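Local coordinates for protein predicted acyltransferase with acyl-CoA N-acyltransferase domain (PDB 4RS2) that binds coenzyme A and probably transfers acyl groups as a GNAT-family N-acyltransferase, and when overexpressed suppresses silencing by small RNAs, at residues 58-63 and 71-76; 20-25 and 54-59. All blocks are in the same frame, centred on the assembly; numbering follows the deposited sequence.

Contact 1: 58-63 and 71-76; sequences LGLVAT and GYVAFS
Y72 slants across to the neighbouring strand and sets its ring beside V61, with its hydroxyl end near G59. With CG anti to the backbone N (chi1 -173°), the ring tips forward along its own strand, bringing CD1 obliquely to 3.3 Å from L60 O and carrying the hydroxyl on toward G59. V61 CG1 meets the ring at its edge, 3.9 Å from Y72 CD1, the two side chains crossing obliquely. As G59 has no side chain, Y72 OH, hydrogen-bonded to E22, can come within 4.2 Å of G59 CA. A74 lies on the same face of the sheet as V61 and Y72, and L56 covers both Y72 and A74.

Strands 58-63 and 69-80 form an antiparallel hairpin in the central sheet of the GNAT fold, and residues 71-76 pair with 58-63 at an angle of 172°. L60 and V73 exchange two backbone bonds, L60 N to V73 O at 2.9 Å and V73 N to L60 O at 3.0 Å. A62 N also bonds G71 O, whereas the outermost bonds, L58 N to F75 O and G71 N to A62 O, are weak.

The other face carries L58, L60, A62, V73 and F75. L60 CB packs on V73 CG1 at 4.0 Å. At the hairpin's open end F75 N bonds L58 O at 2.8 Å; the same oxygen lies near the ring's edge, and F75 CD2 approaches L58 CB at 4.1 Å. Helix 104-118 covers this face.

Contact 2: 20-25 and 54-59; sequences RVEIPI and GFLTLG
The edge of the central GNAT sheet, where strand 18-21 ends against the start of strand 58-63, brings V21 and E22 up to L56, L58 and G59. One backbone bond joins the segments, from E22 N to G59 O at 3.0 Å. Its N-H points almost straight at the oxygen (167°), although the donor stands above the carbonyl plane. V21 CA makes a CA-H...O contact with the same G59 O at 3.4 Å, giving this carbonyl two partners from adjacent residues.

E22 turns its side chain over G59. With chi1 at 81°, CG sits between the backbone N and the carbonyl carbon, and the chain then extends to bring OE1 3.6 Å from G59 CA, an approach possible because G59 has no side chain. The methyl L56 CD2 lies 3.8 Å from E22 OE1, the two side chains crossing at about a right angle. Both carboxylate oxygens have partners: OE1 is hydrogen-bonded to Y72 OH and OE2 forms a salt bridge with R51 of helix 42-53. These two bonds probably fix the carboxylate's rotation.

On the other side of the strands, V21 CG2 touches L58 CD1 at 4.0 Å, again with the side chains nearly perpendicular. R20 leaves the backbone on the side away from residues 54-59; its NH1 bonds V21 O within its own segment, nearly in the guanidinium plane, and forms a salt bridge with D26.

Before strand 58-63 the chain leaves helix 42-53 through a Schellman motif at G54, and T57 and L58 then both face F75. That pairing of two residues with one is a classic beta bulge, here at the start of an antiparallel strand.

In the fold
Strand 58-63 is common to both contacts, which share L58 and G59 and lie with their centres about 7 Å apart. Contact 1 is largely buried, pairing this strand with 69-80 through regular backbone bonds and apolar side chains on either face; its G71 end lies toward the bound coenzyme A. Contact 2 is a surface contact on the strand's other flank, against strand 18-21, where pairing gives way to loop and charged side chains take a larger part. The two meet directly: the bond between Y72 and E22 joins them beside G59, and V61 N bonds R20 O, continuing the sheet through three strands.

Contact 1: 58-63 and 71-76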
loop_
_atom_site.group_PDB
_atom_site.type_symbol
_atom_site.label_atom_id
_atom_site.label_comp_id
_atom_site.label_asym_id
_atom_site.label_seq_id
_atom_site.Cartn_x
_atom_site.Cartn_y
_atom_site.Cartn_z
ATOM N N LEU A 58 1.473 7.867 -4.148
ATOM C CA LEU A 58 2.453 8.038 -3.096
ATOM C C LEU A 58 3.166 6.699 -2.923
ATOM O O LEU A 58 2.535 5.661 -3.012
ATOM C CB LEU A 58 1.792 8.465 -1.774
ATOM C CG LEU A 58 2.711 8.614 -0.548
ATOM C CD1 LEU A 58 3.684 9.759 -0.764
ATOM C CD2 LEU A 58 1.880 8.843 0.706
ATOM N N GLY A 59 4.479 6.767 -2.738
ATOM C CA GLY A 59 5.299 5.610 -2.428
ATOM C C GLY A 59 6.222 6.005 -1.293
ATOM O O GLY A 59 6.707 7.129 -1.261
ATOM N N LEU A 60 6.401 5.106 -0.335
ATOM C CA LEU A 60 7.287 5.345 0.789
ATOM C C LEU A 60 8.260 4.217 0.814
ATOM O O LEU A 60 7.874 3.048 0.620
ATOM C CB LEU A 60 6.542 5.374 2.134
ATOM C CG LEU A 60 5.479 6.442 2.405
ATOM C CD1 LEU A 60 5.110 6.400 3.873
ATOM C CD2 LEU A 60 5.939 7.831 2.051
ATOM N N VAL A 61 9.528 4.578 1.016
ATOM C CA VAL A 61 10.577 3.587 1.144
ATOM C C VAL A 61 11.111 3.573 2.544
ATOM O O VAL A 61 11.121 4.610 3.223
ATOM C CB VAL A 61 11.801 3.816 0.201
ATOM C CG1 VAL A 61 11.429 3.626 -1.253
ATOM C CG2 VAL A 61 12.418 5.175 0.401
ATOM N N ALA A 62 11.536 2.392 2.976
ATOM C CA ALA A 62 12.318 2.236 4.201
ATOM C C ALA A 62 13.714 1.917 3.676
ATOM O O ALA A 62 13.885 1.089 2.757
ATOM C CB ALA A 62 11.815 1.096 5.045
ATOM N N THR A 63 14.729 2.552 4.235
ATOM C CA THR A 63 16.105 2.327 3.781
ATOM C C THR A 63 17.022 2.008 4.944
ATOM O O THR A 63 16.724 2.357 6.073
ATOM C CB THR A 63 16.661 3.539 3.030
ATOM O OG1 THR A 63 16.728 4.647 3.930
ATOM C CG2 THR A 63 15.804 3.869 1.831
ATOM N N GLY A 71 12.323 -1.714 2.337
ATOM C CA GLY A 71 10.885 -1.786 2.503
ATOM C C GLY A 71 10.177 -0.816 1.603
ATOM O O GLY A 71 10.747 0.208 1.222
ATOM N N TYR A 72 8.922 -1.103 1.305
ATOM C CA TYR A 72 8.182 -0.278 0.396
ATOM C C TYR A 72 6.709 -0.403 0.559
ATOM O O TYR A 72 6.204 -1.511 0.823
ATOM C CB TYR A 72 8.523 -0.670 -1.039
ATOM C CG TYR A 72 7.936 0.252 -2.116
ATOM C CD1 TYR A 72 8.330 1.556 -2.245
ATOM C CD2 TYR A 72 7.019 -0.221 -3.023
ATOM C CE1 TYR A 72 7.811 2.371 -3.238
ATOM C CE2 TYR A 72 6.533 0.580 -4.036
ATOM C CZ TYR A 72 6.909 1.873 -4.133
ATOM O OH TYR A 72 6.382 2.669 -5.166
ATOM N N VAL A 73 6.010 0.714 0.383
ATOM C CA VAL A 73 4.536 0.692 0.278
ATOM C C VAL A 73 4.122 1.740 -0.730
ATOM O O VAL A 73 4.769 2.795 -0.835
ATOM C CB VAL A 73 3.792 0.892 1.609
ATOM C CG1 VAL A 73 4.067 2.285 2.193
ATOM C CG2 VAL A 73 2.290 0.611 1.425
ATOM N N ALA A 74 3.116 1.401 -1.548
ATOM C CA ALA A 74 2.627 2.310 -2.562
ATOM C C ALA A 74 1.102 2.425 -2.534
ATOM O O ALA A 74 0.361 1.568 -2.021
ATOM C CB ALA A 74 3.074 1.873 -3.946
ATOM N N PHE A 75 0.652 3.533 -3.104
ATOM C CA PHE A 75 -0.748 3.888 -3.160
ATOM C C PHE A 75 -1.036 4.409 -4.550
ATOM O O PHE A 75 -0.193 5.102 -5.135
ATOM C CB PHE A 75 -1.047 4.997 -2.142
ATOM C CG PHE A 75 -0.732 4.610 -0.724
ATOM C CD1 PHE A 75 -1.678 3.979 0.075
ATOM C CD2 PHE A 75 0.517 4.891 -0.189
ATOM C CE1 PHE A 75 -1.387 3.659 1.376
ATOM C CE2 PHE A 75 0.806 4.528 1.124
ATOM C CZ PHE A 75 -0.148 3.893 1.886
ATOM N N SER A 76 -2.230 4.113 -5.051
ATOM C CA SER A 76 -2.653 4.565 -6.379
ATOM C C SER A 76 -4.117 4.968 -6.298
ATOM O O SER A 76 -4.800 4.524 -5.370
ATOM C CB SER A 76 -2.421 3.449 -7.396
ATOM O OG SER A 76 -3.053 2.277 -7.000
#

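Contact 2: 20-25 and 54-59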
loop_
_atom_site.group_PDB
_atom_site.type_symbol
_atom_site.label_atom_id
_atom_site.label_comp_id
_atom_site.label_asym_id
_atom_site.label_seq_id
_atom_site.Cartn_x
_atom_site.Cartn_y
_atom_site.Cartn_z
ATOM N N ARG A 20 10.832 7.426 4.164
ATOM C CA ARG A 20 10.613 8.703 3.482
ATOM C C ARG A 20 9.923 8.420 2.171
ATOM O O ARG A 20 9.842 7.262 1.751
ATOM C CB ARG A 20 11.952 9.397 3.207
ATOM C CG ARG A 20 12.913 8.547 2.417
ATOM C CD ARG A 20 14.077 9.363 1.863
ATOM N NE ARG A 20 15.015 8.452 1.213
ATOM C CZ ARG A 20 14.862 7.941 -0.005
ATOM N NH1 ARG A 20 13.792 8.235 -0.753
ATOM N NH2 ARG A 20 15.765 7.091 -0.458
ATOM N N VAL A 21 9.448 9.483 1.523
ATOM C CA VAL A 21 8.807 9.407 0.221
ATOM C C VAL A 21 9.864 8.973 -0.766
ATOM O O VAL A 21 11.017 9.382 -0.686
ATOM C CB VAL A 21 8.219 10.777 -0.195
ATOM C CG1 VAL A 21 7.692 10.762 -1.637
ATOM C CG2 VAL A 21 7.117 11.152 0.773
ATOM N N GLU A 22 9.487 8.107 -1.685
ATOM C CA GLU A 22 10.412 7.628 -2.667
ATOM C C GLU A 22 10.831 8.760 -3.590
ATOM O O GLU A 22 10.108 9.742 -3.734
ATOM C CB GLU A 22 9.774 6.509 -3.487
ATOM C CG GLU A 22 8.874 6.935 -4.601
ATOM C CD GLU A 22 8.476 5.745 -5.478
ATOM O OE1 GLU A 22 7.689 4.936 -5.025
ATOM O OE2 GLU A 22 8.959 5.616 -6.621
ATOM N N ILE A 23 12.010 8.617 -4.176
ATOM C CA ILE A 23 12.527 9.550 -5.174
ATOM C C ILE A 23 13.016 8.713 -6.368
ATOM O O ILE A 23 13.091 7.479 -6.300
ATOM C CB ILE A 23 13.603 10.489 -4.587
ATOM C CG1 ILE A 23 14.797 9.696 -4.040
ATOM C CG2 ILE A 23 12.992 11.364 -3.488
ATOM C CD1 ILE A 23 15.940 10.560 -3.530
ATOM N N PRO A 24 13.341 9.368 -7.484
ATOM C CA PRO A 24 13.699 8.592 -8.697
ATOM C C PRO A 24 14.807 7.568 -8.571
ATOM O O PRO A 24 14.704 6.472 -9.157
ATOM C CB PRO A 24 14.122 9.682 -9.670
ATOM C CG PRO A 24 13.235 10.816 -9.290
ATOM C CD PRO A 24 13.188 10.797 -7.791
ATOM N N ILE A 25 15.838 7.900 -7.815
ATOM C CA ILE A 25 16.983 7.026 -7.660
ATOM C C ILE A 25 16.609 5.730 -6.944
ATOM O O ILE A 25 17.337 4.750 -7.032
ATOM C CB ILE A 25 18.161 7.766 -6.945
ATOM C CG1 ILE A 25 19.476 7.002 -7.111
ATOM C CG2 ILE A 25 17.873 7.998 -5.471
ATOM C CD1 ILE A 25 19.845 6.668 -8.541
ATOM N N GLY A 54 2.094 7.766 -14.353
ATOM C CA GLY A 54 1.566 8.801 -13.439
ATOM C C GLY A 54 0.395 8.432 -12.554
ATOM O O GLY A 54 -0.438 9.273 -12.192
ATOM N N PHE A 55 0.309 7.155 -12.185
ATOM C CA PHE A 55 -0.756 6.661 -11.317
ATOM C C PHE A 55 -0.240 6.101 -9.980
ATOM O O PHE A 55 -0.904 5.337 -9.307
ATOM C CB PHE A 55 -1.620 5.654 -12.052
ATOM C CG PHE A 55 -2.344 6.268 -13.194
ATOM C CD1 PHE A 55 -3.435 7.058 -12.954
ATOM C CD2 PHE A 55 -1.874 6.151 -14.482
ATOM C CE1 PHE A 55 -4.111 7.649 -13.981
ATOM C CE2 PHE A 55 -2.533 6.759 -15.521
ATOM C CZ PHE A 55 -3.649 7.514 -15.264
ATOM N N LEU A 56 0.965 6.493 -9.603
ATOM C CA LEU A 56 1.518 6.142 -8.303
ATOM C C LEU A 56 1.323 7.398 -7.455
ATOM O O LEU A 56 2.110 8.326 -7.570
ATOM C CB LEU A 56 2.998 5.746 -8.439
ATOM C CG LEU A 56 3.671 4.876 -7.383
ATOM C CD1 LEU A 56 2.963 3.552 -7.188
ATOM C CD2 LEU A 56 5.117 4.615 -7.770
ATOM N N THR A 57 0.266 7.427 -6.641
ATOM C CA THR A 57 -0.087 8.586 -5.820
ATOM C C THR A 57 0.957 8.911 -4.783
ATOM O O THR A 57 1.249 10.049 -4.511
ATOM C CB THR A 57 -1.402 8.300 -5.071
ATOM O OG1 THR A 57 -2.437 7.976 -6.011
ATOM C CG2 THR A 57 -1.833 9.456 -4.225
ATOM N N LEU A 58 1.473 7.867 -4.148
ATOM C CA LEU A 58 2.453 8.038 -3.096
ATOM C C LEU A 58 3.166 6.699 -2.923
ATOM O O LEU A 58 2.535 5.661 -3.012
ATOM C CB LEU A 58 1.792 8.465 -1.774
ATOM C CG LEU A 58 2.711 8.614 -0.548
ATOM C CD1 LEU A 58 3.684 9.759 -0.764
ATOM C CD2 LEU A 58 1.880 8.843 0.706
ATOM N N GLY A 59 4.479 6.767 -2.738
ATOM C CA GLY A 59 5.299 5.610 -2.428
ATOM C C GLY A 59 6.222 6.005 -1.293
ATOM O O GLY A 59 6.707 7.129 -1.261
#